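Ribonucleoside-diphosphate reductase subunit beta (Streptococcus sanguinis, PDB 4N83) is the metal-binding small subunit of a class Ib ribonucleotide reductase, which probably helps turn ribonucleoside diphosphates into the deoxyribonucleotides needed for DNA synthesis. Local coordinates at residues T63-L68 and K132-I137; E157-Y162 and T227-E232; N231-T236 and E248-L253. All blocks are in the same frame, centred on the assembly; numbering follows the deposited sequence.

Contact 1 of 3, residues T63-L68 and K132-I137. With MN (manganese (II) ion), chain J.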
loop_
_atom_site.group_PDB
_atom_site.type_symbol
_atom_site.label_atom_id
_atom_site.label_comp_id
_atom_site.label_asym_id
_atom_site.label_seq_id
_atom_site.Cartn_x
_atom_site.Cartn_y
_atom_site.Cartn_z
ATOM N N THR A 63 -13.515 12.023 4.625
ATOM C CA THR A 63 -13.580 10.731 3.935
ATOM C C THR A 63 -13.385 10.892 2.427
ATOM O O THR A 63 -12.769 10.046 1.780
ATOM C CB THR A 63 -14.933 10.023 4.178
ATOM O OG1 THR A 63 -15.270 10.081 5.569
ATOM C CG2 THR A 63 -14.874 8.564 3.732
ATOM N N LEU A 64 -13.919 11.981 1.879
ATOM C CA LEU A 64 -13.760 12.304 0.462
ATOM C C LEU A 64 -12.289 12.519 0.101
ATOM O O LEU A 64 -11.843 12.114 -0.973
ATOM C CB LEU A 64 -14.566 13.562 0.115
ATOM C CG LEU A 64 -14.716 13.915 -1.367
ATOM C CD1 LEU A 64 -15.672 12.954 -2.059
ATOM C CD2 LEU A 64 -15.198 15.348 -1.522
ATOM N N LEU A 65 -11.546 13.151 1.007
ATOM C CA LEU A 65 -10.150 13.508 0.760
ATOM C C LEU A 65 -9.158 12.387 1.093
ATOM O O LEU A 65 -8.058 12.357 0.540
ATOM C CB LEU A 65 -9.789 14.773 1.536
ATOM C CG LEU A 65 -10.649 16.002 1.225
ATOM C CD1 LEU A 65 -10.394 17.103 2.243
ATOM C CD2 LEU A 65 -10.395 16.504 -0.190
ATOM N N ASP A 66 -9.532 11.482 1.998
ATOM C CA ASP A 66 -8.739 10.265 2.233
ATOM C C ASP A 66 -8.972 9.240 1.119
ATOM O O ASP A 66 -8.113 8.393 0.864
ATOM C CB ASP A 66 -9.044 9.648 3.608
ATOM C CG ASP A 66 -8.113 10.158 4.702
ATOM O OD1 ASP A 66 -6.879 10.062 4.538
ATOM O OD2 ASP A 66 -8.617 10.640 5.738
ATOM N N THR A 67 -10.135 9.314 0.470
ATOM C CA THR A 67 -10.414 8.523 -0.731
ATOM C C THR A 67 -9.626 9.081 -1.914
ATOM O O THR A 67 -9.073 8.327 -2.715
ATOM C CB THR A 67 -11.915 8.538 -1.090
ATOM O OG1 THR A 67 -12.690 8.201 0.066
ATOM C CG2 THR A 67 -12.218 7.544 -2.209
ATOM N N LEU A 68 -9.596 10.409 -2.017
ATOM C CA LEU A 68 -8.827 11.105 -3.050
ATOM C C LEU A 68 -7.348 10.727 -3.010
ATOM O O LEU A 68 -6.724 10.530 -4.054
ATOM C CB LEU A 68 -8.976 12.621 -2.878
ATOM C CG LEU A 68 -8.159 13.530 -3.800
ATOM C CD1 LEU A 68 -8.582 13.350 -5.249
ATOM C CD2 LEU A 68 -8.306 14.981 -3.372
ATOM N N LYS A 132 -15.330 21.174 -5.245
ATOM C CA LYS A 132 -14.446 22.164 -5.862
ATOM C C LYS A 132 -13.055 22.081 -5.229
ATOM O O LYS A 132 -12.044 22.206 -5.921
ATOM C CB LYS A 132 -15.033 23.576 -5.714
ATOM C CG LYS A 132 -14.667 24.540 -6.837
ATOM C CD LYS A 132 -13.332 25.228 -6.602
ATOM C CE LYS A 132 -13.001 26.201 -7.723
ATOM N NZ LYS A 132 -12.661 25.509 -8.997
ATOM N N LYS A 133 -13.016 21.856 -3.916
ATOM C CA LYS A 133 -11.759 21.692 -3.181
ATOM C C LYS A 133 -10.967 20.487 -3.688
ATOM O O LYS A 133 -9.755 20.576 -3.886
ATOM C CB LYS A 133 -12.043 21.547 -1.681
ATOM C CG LYS A 133 -10.804 21.465 -0.801
ATOM C CD LYS A 133 -11.129 21.758 0.659
ATOM C CE LYS A 133 -12.076 20.726 1.253
ATOM N NZ LYS A 133 -12.248 20.897 2.724
ATOM N N ALA A 134 -11.659 19.370 -3.902
ATOM C CA ALA A 134 -11.037 18.161 -4.447
ATOM C C ALA A 134 -10.650 18.326 -5.921
ATOM O O ALA A 134 -9.676 17.726 -6.378
ATOM C CB ALA A 134 -11.965 16.967 -4.275
ATOM N N GLU A 135 -11.417 19.133 -6.656
ATOM C CA GLU A 135 -11.156 19.385 -8.078
ATOM C C GLU A 135 -9.846 20.143 -8.288
ATOM O O GLU A 135 -9.101 19.848 -9.223
ATOM C CB GLU A 135 -12.311 20.172 -8.708
ATOM C CG GLU A 135 -12.275 20.232 -10.231
ATOM C CD GLU A 135 -13.207 21.283 -10.809
ATOM O OE1 GLU A 135 -14.146 21.714 -10.106
ATOM O OE2 GLU A 135 -13.001 21.677 -11.977
ATOM N N ILE A 136 -9.575 21.120 -7.425
ATOM C CA ILE A 136 -8.330 21.890 -7.490
ATOM C C ILE A 136 -7.123 20.990 -7.217
ATOM O O ILE A 136 -6.088 21.120 -7.870
ATOM C CB ILE A 136 -8.335 23.071 -6.489
ATOM C CG1 ILE A 136 -9.392 24.105 -6.889
ATOM C CG2 ILE A 136 -6.963 23.737 -6.428
ATOM C CD1 ILE A 136 -9.750 25.081 -5.787
ATOM N N ILE A 137 -7.269 20.075 -6.261
ATOM C CA ILE A 137 -6.170 19.205 -5.844
ATOM C C ILE A 137 -5.908 18.080 -6.851
ATOM O O ILE A 137 -4.756 17.823 -7.197
ATOM C CB ILE A 137 -6.427 18.609 -4.437
ATOM C CG1 ILE A 137 -6.521 19.721 -3.382
ATOM C CG2 ILE A 137 -5.338 17.615 -4.055
ATOM C CD1 ILE A 137 -5.230 20.478 -3.127
HETATM MN MN MN J . -4.917 10.688 5.052
#
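Leu68 overlaps Ile137 methyl against methyl, its CD2 lying 4.0 Å from Ile137 CG2, with the two side chains crossing at about a right angle. With CG of Leu68 held anti to the backbone N (chi1 175°), its branch points across to helix 128-143 and CD2 also meets Ala134 CB at 4.3 Å. Leu65 CD2 approaches that same Ala134 CB at 4.4 Å, so both leucine methyls converge on the one Ala134 CB. The axes of 63-68 and 132-137 run nearly parallel (19°), 10.8 Å apart at closest approach; the contact joins helix 49-78 to helix 128-143 within the ferritin-like helical bundle of this reductase family. Lys133 adds the apolar part of its chain: a bend at chi3 (64°) brings CE to 4.1 Å from Leu65 CD1. Beyond this, its NZ has Glu232 as a long, weak ion-pair partner, and the ammonium end makes a cation-pi contact with Tyr235. On the metal-facing side of helix 49-78, Asp66 OD1 binds a manganese ion at 2.1 Å, while OD2 is hydrogen-bonded to Tyr104, the predicted active-site tyrosine. Ile8 of the second subunit packs on Thr63 and Tyr5 of that subunit on Leu68.

Contact 2 of 3, residues E157-Y162 and T227-E232; sequences ETFLFY and TLYENE. With MN (manganese (II) ion), chain I; MN (manganese (II) ion), chain J.
The Phe159 ring meets helix 211-240 with its edge: Tyr229 CA and Leu228 CB lie beside it, near the ring plane, and the CZ corner is 4.3 Å from Tyr229 CB. Phe159 CZ in turn lies at the edge of the Tyr229 ring, so the two aromatics meet rim to rim and do not stack; the phenol oxygen of Tyr229 is hydrogen-bonded to Arg254. A third ring, Phe161, points the other way and has Glu157 CG over one face, offset toward the rim. Leu160 carries the rest of the interface. Its CG sits between the backbone N and the carbonyl carbon (chi1 62°), and CD2 packs obliquely on the forked end of Leu228, 4.1 Å from Leu228 CD1. The carboxylate of Glu232, turned back by a bend at chi2 (70°), comes alongside the base of Leu160, with Glu232 OE1 3.6 Å from Leu160 CB. Ser163 OG is within hydrogen-bonding distance of both Glu232 OE2 and the Leu160 carbonyl oxygen; having a single proton, it would share it between them or alternate, unless the carboxylate itself carries one. Behind this packing, Glu157 bridges the dimanganese centre: OE1 binds one ion at 2.0 Å and OE2 the other at 2.4 Å. Glu157, Phe159 and Leu160 lie on a wider, pi-type turn at 157-160. Glu97 and Glu191 belong to both metal sites, Asp66 and His100 to the one that Glu157 OE2 binds, and His194 to the other. The C-terminal end of helix 148-160 lies between the dimanganese site and helix 211-240; just after it, Phe161 packs on Leu65 and Asp66 of helix 49-78. Helix 246-263 touches Phe159 through Ala257; the fold is all-alpha, its helices joined by loops.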
loop_
_atom_site.group_PDB
_atom_site.type_symbol
_atom_site.label_atom_id
_atom_site.label_comp_id
_atom_site.label_asym_id
_atom_site.label_seq_id
_atom_site.Cartn_x
_atom_site.Cartn_y
_atom_site.Cartn_z
ATOM N N GLU A 157 -3.282 17.461 3.658
ATOM C CA GLU A 157 -3.374 16.669 4.885
ATOM C C GLU A 157 -2.708 17.289 6.119
ATOM O O GLU A 157 -3.019 16.892 7.243
ATOM C CB GLU A 157 -2.817 15.270 4.625
ATOM C CG GLU A 157 -3.562 14.546 3.516
ATOM C CD GLU A 157 -3.065 13.135 3.298
ATOM O OE1 GLU A 157 -1.878 12.969 2.946
ATOM O OE2 GLU A 157 -3.863 12.194 3.480
ATOM N N THR A 158 -1.810 18.255 5.917
ATOM C CA THR A 158 -1.121 18.922 7.031
ATOM C C THR A 158 -1.819 20.215 7.476
ATOM O O THR A 158 -1.585 20.689 8.589
ATOM C CB THR A 158 0.344 19.267 6.673
ATOM O OG1 THR A 158 0.898 18.240 5.840
ATOM C CG2 THR A 158 1.197 19.416 7.930
ATOM N N PHE A 159 -2.676 20.773 6.618
ATOM C CA PHE A 159 -3.259 22.100 6.846
ATOM C C PHE A 159 -4.793 22.096 6.804
ATOM O O PHE A 159 -5.440 22.342 7.824
ATOM C CB PHE A 159 -2.650 23.104 5.845
ATOM C CG PHE A 159 -3.582 24.211 5.420
ATOM C CD1 PHE A 159 -4.063 25.134 6.340
ATOM C CD2 PHE A 159 -3.959 24.340 4.088
ATOM C CE1 PHE A 159 -4.915 26.151 5.942
ATOM C CE2 PHE A 159 -4.808 25.357 3.686
ATOM C CZ PHE A 159 -5.287 26.263 4.614
ATOM N N LEU A 160 -5.370 21.813 5.637
ATOM C CA LEU A 160 -6.825 21.929 5.446
ATOM C C LEU A 160 -7.618 20.680 5.859
ATOM O O LEU A 160 -8.850 20.684 5.813
ATOM C CB LEU A 160 -7.155 22.347 4.006
ATOM C CG LEU A 160 -6.752 21.432 2.840
ATOM C CD1 LEU A 160 -7.826 20.395 2.538
ATOM C CD2 LEU A 160 -6.446 22.261 1.599
ATOM N N PHE A 161 -6.915 19.619 6.254
ATOM C CA PHE A 161 -7.546 18.473 6.921
ATOM C C PHE A 161 -7.976 18.849 8.343
ATOM O O PHE A 161 -8.932 18.287 8.879
ATOM C CB PHE A 161 -6.586 17.271 6.980
ATOM C CG PHE A 161 -6.952 16.137 6.053
ATOM C CD1 PHE A 161 -7.184 14.862 6.554
ATOM C CD2 PHE A 161 -7.048 16.337 4.682
ATOM C CE1 PHE A 161 -7.511 13.815 5.711
ATOM C CE2 PHE A 161 -7.374 15.293 3.834
ATOM C CZ PHE A 161 -7.608 14.030 4.349
ATOM N N TYR A 162 -7.268 19.805 8.942
ATOM C CA TYR A 162 -7.459 20.159 10.350
ATOM C C TYR A 162 -8.709 20.998 10.629
ATOM O O TYR A 162 -9.076 21.188 11.789
ATOM C CB TYR A 162 -6.209 20.855 10.895
ATOM C CG TYR A 162 -5.053 19.902 11.097
ATOM C CD1 TYR A 162 -4.271 19.488 10.022
ATOM C CD2 TYR A 162 -4.752 19.400 12.360
ATOM C CE1 TYR A 162 -3.218 18.607 10.203
ATOM C CE2 TYR A 162 -3.697 18.520 12.548
ATOM C CZ TYR A 162 -2.935 18.129 11.465
ATOM O OH TYR A 162 -1.887 17.257 11.644
ATOM N N THR A 227 -5.974 30.621 -2.071
ATOM C CA THR A 227 -7.198 30.143 -2.725
ATOM C C THR A 227 -7.859 29.019 -1.926
ATOM O O THR A 227 -9.083 28.999 -1.772
ATOM C CB THR A 227 -6.923 29.632 -4.156
ATOM O OG1 THR A 227 -6.200 30.624 -4.894
ATOM C CG2 THR A 227 -8.228 29.316 -4.882
ATOM N N LEU A 228 -7.043 28.086 -1.435
ATOM C CA LEU A 228 -7.526 26.985 -0.597
ATOM C C LEU A 228 -7.979 27.479 0.775
ATOM O O LEU A 228 -8.912 26.927 1.355
ATOM C CB LEU A 228 -6.442 25.915 -0.426
ATOM C CG LEU A 228 -6.113 25.090 -1.673
ATOM C CD1 LEU A 228 -4.803 24.340 -1.485
ATOM C CD2 LEU A 228 -7.242 24.126 -2.003
ATOM N N TYR A 229 -7.310 28.511 1.285
ATOM C CA TYR A 229 -7.677 29.130 2.561
ATOM C C TYR A 229 -9.011 29.873 2.466
ATOM O O TYR A 229 -9.840 29.784 3.374
ATOM C CB TYR A 229 -6.570 30.085 3.024
ATOM C CG TYR A 229 -6.910 30.881 4.267
ATOM C CD1 TYR A 229 -7.097 30.249 5.494
ATOM C CD2 TYR A 229 -7.036 32.268 4.217
ATOM C CE1 TYR A 229 -7.406 30.975 6.634
ATOM C CE2 TYR A 229 -7.344 33.002 5.350
ATOM C CZ TYR A 229 -7.528 32.352 6.555
ATOM O OH TYR A 229 -7.834 33.080 7.679
ATOM N N GLU A 230 -9.211 30.599 1.367
ATOM C CA GLU A 230 -10.440 31.368 1.158
ATOM C C GLU A 230 -11.652 30.446 0.997
ATOM O O GLU A 230 -12.716 30.712 1.556
ATOM C CB GLU A 230 -10.300 32.285 -0.062
ATOM C CG GLU A 230 -11.337 33.397 -0.128
ATOM C CD GLU A 230 -11.012 34.449 -1.173
ATOM O OE1 GLU A 230 -10.365 34.113 -2.187
ATOM O OE2 GLU A 230 -11.409 35.617 -0.981
ATOM N N ASN A 231 -11.481 29.365 0.238
ATOM C CA ASN A 231 -12.524 28.343 0.094
ATOM C C ASN A 231 -12.794 27.580 1.394
ATOM O O ASN A 231 -13.923 27.149 1.636
ATOM C CB ASN A 231 -12.175 27.353 -1.027
ATOM C CG ASN A 231 -12.689 27.801 -2.383
ATOM O OD1 ASN A 231 -13.898 27.897 -2.596
ATOM N ND2 ASN A 231 -11.774 28.069 -3.311
ATOM N N GLU A 232 -11.762 27.417 2.221
ATOM C CA GLU A 232 -11.905 26.733 3.509
ATOM C C GLU A 232 -12.691 27.591 4.499
ATOM O O GLU A 232 -13.439 27.065 5.322
ATOM C CB GLU A 232 -10.536 26.373 4.099
ATOM C CG GLU A 232 -10.567 25.216 5.089
ATOM C CD GLU A 232 -10.848 23.872 4.432
ATOM O OE1 GLU A 232 -10.464 23.678 3.257
ATOM O OE2 GLU A 232 -11.452 23.003 5.095
HETATM MN MN MN I . -0.585 11.538 3.345
HETATM MN MN MN J . -4.917 10.688 5.052
#

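Contact 3 of 3, residues N231-T236 and E248-L253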
loop_
_atom_site.group_PDB
_atom_site.type_symbol
_atom_site.label_atom_id
_atom_site.label_comp_id
_atom_site.label_asym_id
_atom_site.label_seq_id
_atom_site.Cartn_x
_atom_site.Cartn_y
_atom_site.Cartn_z
ATOM N N ASN A 231 -11.481 29.365 0.238
ATOM C CA ASN A 231 -12.524 28.343 0.094
ATOM C C ASN A 231 -12.794 27.580 1.394
ATOM O O ASN A 231 -13.923 27.149 1.636
ATOM C CB ASN A 231 -12.175 27.353 -1.027
ATOM C CG ASN A 231 -12.689 27.801 -2.383
ATOM O OD1 ASN A 231 -13.898 27.897 -2.596
ATOM N ND2 ASN A 231 -11.774 28.069 -3.311
ATOM N N GLU A 232 -11.762 27.417 2.221
ATOM C CA GLU A 232 -11.905 26.733 3.509
ATOM C C GLU A 232 -12.691 27.591 4.499
ATOM O O GLU A 232 -13.439 27.065 5.322
ATOM C CB GLU A 232 -10.536 26.373 4.099
ATOM C CG GLU A 232 -10.567 25.216 5.089
ATOM C CD GLU A 232 -10.848 23.872 4.432
ATOM O OE1 GLU A 232 -10.464 23.678 3.257
ATOM O OE2 GLU A 232 -11.452 23.003 5.095
ATOM N N GLU A 233 -12.515 28.908 4.414
ATOM C CA GLU A 233 -13.299 29.849 5.219
ATOM C C GLU A 233 -14.790 29.802 4.855
ATOM O O GLU A 233 -15.645 30.110 5.688
ATOM C CB GLU A 233 -12.753 31.275 5.073
ATOM C CG GLU A 233 -11.453 31.515 5.830
ATOM C CD GLU A 233 -10.835 32.872 5.539
ATOM O OE1 GLU A 233 -10.650 33.206 4.349
ATOM O OE2 GLU A 233 -10.519 33.601 6.503
ATOM N N GLY A 234 -15.092 29.423 3.614
ATOM C CA GLY A 234 -16.469 29.187 3.183
ATOM C C GLY A 234 -17.033 27.894 3.749
ATOM O O GLY A 234 -18.186 27.850 4.181
ATOM N N TYR A 235 -16.218 26.841 3.742
ATOM C CA TYR A 235 -16.606 25.538 4.293
ATOM C C TYR A 235 -16.690 25.572 5.821
ATOM O O TYR A 235 -17.526 24.889 6.416
ATOM C CB TYR A 235 -15.615 24.455 3.839
ATOM C CG TYR A 235 -15.947 23.055 4.319
ATOM C CD1 TYR A 235 -16.955 22.308 3.713
ATOM C CD2 TYR A 235 -15.248 22.475 5.374
ATOM C CE1 TYR A 235 -17.258 21.028 4.148
ATOM C CE2 TYR A 235 -15.543 21.195 5.815
ATOM C CZ TYR A 235 -16.549 20.476 5.199
ATOM O OH TYR A 235 -16.845 19.203 5.635
ATOM N N THR A 236 -15.820 26.361 6.448
ATOM C CA THR A 236 -15.832 26.533 7.902
ATOM C C THR A 236 -17.123 27.221 8.346
ATOM O O THR A 236 -17.806 26.745 9.253
ATOM C CB THR A 236 -14.621 27.361 8.383
ATOM O OG1 THR A 236 -13.407 26.752 7.927
ATOM C CG2 THR A 236 -14.590 27.456 9.903
ATOM N N GLU A 248 -12.658 30.078 15.865
ATOM C CA GLU A 248 -11.652 29.189 16.455
ATOM C C GLU A 248 -11.045 28.246 15.414
ATOM O O GLU A 248 -9.851 27.947 15.468
ATOM C CB GLU A 248 -12.253 28.374 17.602
ATOM C CG GLU A 248 -12.636 29.201 18.817
ATOM C CD GLU A 248 -13.171 28.350 19.952
ATOM O OE1 GLU A 248 -12.627 28.440 21.073
ATOM O OE2 GLU A 248 -14.132 27.584 19.723
ATOM N N VAL A 249 -11.872 27.774 14.480
ATOM C CA VAL A 249 -11.405 26.912 13.386
ATOM C C VAL A 249 -10.512 27.704 12.426
ATOM O O VAL A 249 -9.541 27.169 11.888
ATOM C CB VAL A 249 -12.587 26.279 12.610
ATOM C CG1 VAL A 249 -12.096 25.526 11.378
ATOM C CG2 VAL A 249 -13.382 25.346 13.513
ATOM N N LYS A 250 -10.853 28.974 12.217
ATOM C CA LYS A 250 -10.025 29.879 11.421
ATOM C C LYS A 250 -8.657 30.102 12.072
ATOM O O LYS A 250 -7.641 30.180 11.379
ATOM C CB LYS A 250 -10.742 31.217 11.212
ATOM C CG LYS A 250 -11.933 31.128 10.271
ATOM C CD LYS A 250 -12.763 32.401 10.289
ATOM C CE LYS A 250 -13.885 32.340 9.266
ATOM N NZ LYS A 250 -14.697 33.587 9.257
ATOM N N THR A 251 -8.640 30.199 13.401
ATOM C CA THR A 251 -7.392 30.304 14.165
ATOM C C THR A 251 -6.569 29.017 14.045
ATOM O O THR A 251 -5.339 29.063 13.985
ATOM C CB THR A 251 -7.667 30.578 15.661
ATOM O OG1 THR A 251 -8.656 31.606 15.794
ATOM C CG2 THR A 251 -6.395 31.010 16.380
ATOM N N PHE A 252 -7.260 27.880 14.013
ATOM C CA PHE A 252 -6.622 26.568 13.900
ATOM C C PHE A 252 -6.085 26.325 12.486
ATOM O O PHE A 252 -5.044 25.685 12.316
ATOM C CB PHE A 252 -7.629 25.475 14.292
ATOM C CG PHE A 252 -7.010 24.138 14.619
ATOM C CD1 PHE A 252 -5.964 24.035 15.530
ATOM C CD2 PHE A 252 -7.508 22.973 14.047
ATOM C CE1 PHE A 252 -5.410 22.801 15.838
ATOM C CE2 PHE A 252 -6.961 21.738 14.356
ATOM C CZ PHE A 252 -5.912 21.651 15.253
ATOM N N LEU A 253 -6.794 26.839 11.481
ATOM C CA LEU A 253 -6.384 26.701 10.077
ATOM C C LEU A 253 -5.129 27.510 9.749
ATOM O O LEU A 253 -4.250 27.033 9.030
ATOM C CB LEU A 253 -7.524 27.111 9.135
ATOM C CG LEU A 253 -8.594 26.047 8.877
ATOM C CD1 LEU A 253 -9.827 26.667 8.234
ATOM C CD2 LEU A 253 -8.036 24.925 8.010
#
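Thr236 meets Val249 through its methyl, CG2 lying 3.5 Å from Val249 CG1 as the two side chains slide past each other in opposite directions. Its OG1 lies 3.6 Å from Leu253 CD1. Leu253 CD1 also reaches Glu232 CG at 3.5 Å, crossing that chain at about a right angle, so one methyl touches both residues. At the flank, Glu233 CG packs on Lys250 CE at 4.3 Å. A chi1 of -55° sets CG2 of Thr236 anti to the backbone N, presenting the methyl to Val249, and OG1 beside that N, where it donates to Glu232 O at 2.6 Å from above the carbonyl plane, 41° out of it; Thr236 N reaches the same oxygen from the opposite face. Further out, Phe166 of helix 162-173 packs on Val249 and Phe159 on Leu253. Helices 211-240 and 246-263 follow each other as a helical hairpin; the axes of 231-236 and 248-253 approach to 10.4 Å, roughly antiparallel at 148°. Lys250 NZ makes its salt bridge with Glu237, while Glu233 OE2 stays 5.0 Å from Lys250 NZ; any attraction between that pair is thus probably long-range, and direct contact is mainly between hydrocarbon parts, even of the charged residues, the Thr236 hydroxyl oxygen excepted.

How the contacts relate
All three contacts join helices and are largely buried, but only contact 3 has partly exposed, charged residues, Glu233 and Lys250, among its touching side chains. Contacts 1 and 2 lie nearer the chain's centre and each includes a ligand of the dimanganese site, Asp66 and Glu157, which share one ion; their packing surfaces are aliphatic in contact 1 and aromatic and aliphatic in contact 2, with the buried carboxylate of Glu232 beside them. Contacts 2 and 3, with centres about 8 Å apart, both use helix 211-240 and share Glu232. Contact 3, about 17 Å from contact 1 between centres, is a hairpin of successive helices, whereas the other two bring together helices distant in sequence.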